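Local coordinates for YopX protein domain-containing protein (Enterococcus faecalis, PDB 2OX7) that is of unknown function but belongs to the YopX family and is built mainly of antiparallel beta-sheets, with four copies in its assembly, at residues Phe120-Ser123 and Asn124-Arg128. Numbering follows the deposited sequence.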
# COMPACT_ATOMS: atom_id res chain seq x y z
N PHE A 120 -3.50 -6.20 1.41
CA PHE A 120 -4.85 -6.68 1.78
C PHE A 120 -5.82 -6.14 0.76
O PHE A 120 -6.20 -4.93 0.78
CB PHE A 120 -5.18 -6.18 3.19
CG PHE A 120 -6.52 -6.64 3.70
CD1 PHE A 120 -6.77 -7.98 3.92
CD2 PHE A 120 -7.52 -5.70 3.98
CE1 PHE A 120 -8.00 -8.43 4.41
CE2 PHE A 120 -8.77 -6.14 4.48
CZ PHE A 120 -8.99 -7.50 4.69
N CYS A 121 -6.27 -7.02 -0.15
CA CYS A 121 -7.21 -6.64 -1.18
C CYS A 121 -8.00 -7.92 -1.57
O CYS A 121 -7.60 -9.04 -1.20
CB CYS A 121 -6.47 -6.05 -2.41
SG CYS A 121 -5.33 -7.19 -3.17
N GLN A 122 -9.09 -7.74 -2.29
CA GLN A 122 -9.98 -8.88 -2.56
C GLN A 122 -9.25 -10.01 -3.30
O GLN A 122 -9.46 -11.19 -3.02
CB GLN A 122 -11.20 -8.44 -3.33
CG GLN A 122 -12.22 -9.59 -3.52
CD GLN A 122 -12.81 -10.01 -2.16
OE1 GLN A 122 -13.77 -9.38 -1.69
NE2 GLN A 122 -12.25 -11.02 -1.54
N SER A 123 -8.44 -9.66 -4.28
CA SER A 123 -7.83 -10.72 -5.10
C SER A 123 -6.78 -11.49 -4.27
O SER A 123 -6.65 -12.72 -4.44
CB SER A 123 -7.21 -10.10 -6.38
OG SER A 123 -6.08 -9.33 -6.03
N ASN A 124 -6.05 -10.81 -3.37
CA ASN A 124 -5.12 -11.54 -2.50
C ASN A 124 -5.81 -12.44 -1.47
O ASN A 124 -5.31 -13.54 -1.11
CB ASN A 124 -4.17 -10.63 -1.73
CG ASN A 124 -2.80 -10.54 -2.40
OD1 ASN A 124 -2.34 -11.49 -3.06
ND2 ASN A 124 -2.13 -9.41 -2.17
N ILE A 125 -6.97 -12.00 -1.03
CA ILE A 125 -7.76 -12.84 -0.10
C ILE A 125 -8.15 -14.17 -0.77
O ILE A 125 -8.22 -15.22 -0.12
CB ILE A 125 -8.99 -12.06 0.44
CG1 ILE A 125 -8.55 -10.88 1.35
CG2 ILE A 125 -9.92 -13.00 1.25
CD1 ILE A 125 -9.64 -9.83 1.47
N LEU A 126 -8.39 -14.14 -2.08
CA LEU A 126 -8.93 -15.30 -2.80
C LEU A 126 -7.90 -16.10 -3.58
O LEU A 126 -8.22 -17.19 -4.09
CB LEU A 126 -10.07 -14.84 -3.72
CG LEU A 126 -11.25 -14.16 -3.00
CD1 LEU A 126 -12.34 -13.69 -4.03
CD2 LEU A 126 -11.88 -15.05 -1.89
N TYR A 127 -6.68 -15.58 -3.65
CA TYR A 127 -5.66 -16.12 -4.56
C TYR A 127 -5.20 -17.49 -4.05
O TYR A 127 -5.08 -17.70 -2.84
CB TYR A 127 -4.48 -15.15 -4.58
CG TYR A 127 -3.47 -15.40 -5.68
CD1 TYR A 127 -3.87 -15.48 -7.03
CD2 TYR A 127 -2.12 -15.45 -5.38
CE1 TYR A 127 -2.90 -15.66 -8.04
CE2 TYR A 127 -1.15 -15.63 -6.39
CZ TYR A 127 -1.57 -15.73 -7.71
OH TYR A 127 -0.60 -15.91 -8.69
N ARG A 128 -4.93 -18.41 -4.98
CA ARG A 128 -4.42 -19.75 -4.61
C ARG A 128 -5.35 -20.38 -3.56
O ARG A 128 -6.55 -20.53 -3.84
CB ARG A 128 -2.96 -19.65 -4.18
CG ARG A 128 -2.01 -19.52 -5.41
CD ARG A 128 -0.56 -19.15 -5.07
NE ARG A 128 0.16 -18.69 -6.27
CZ ARG A 128 0.74 -19.49 -7.16
NH1 ARG A 128 0.71 -20.81 -7.01
NH2 ARG A 128 1.36 -18.98 -8.22
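C121 and N124 meet at the start of the short helix 122-126, where C121 is the N-cap of a single helical turn linking strands 110-113 and 131-136. The thiol sits between its own backbone N and carbonyl carbon (chi1 61°), which brings SG of C121 to 3.7 Å from N124 N in a weak but fairly straight capping bond. In the backbone, I125 N donates to C121 O (3.0 Å), an i to i+4 bond of the helical turn. At the other end, L126 N is shared weakly between the carbonyl oxygens of Q122 and S123, and Y127 leaves the helix.

Apolar packing joins the residue before the cap to the helix. CG of F120 lies anti to the backbone N (chi1 -179°), and the end of the ring comes near the helix, with F120 CE1 3.6 Å from I125 CD1. Both side chains also touch L73; W113 touches I125 as well, and the rings of W113 and F120 meet edge-to-face.

The polar side chains of the helix find their partners beyond this turn. S123 OG is hydrogen-bonded to S123 OG and N124 OD1 of the second subunit, placing this turn at a subunit interface, while N124 ND2 is hydrogen-bonded to V119 O. The Q122 chain bends at chi2 (66°); Q122 NE2 donates to K74 O and rests 3.6 Å from L126 CG.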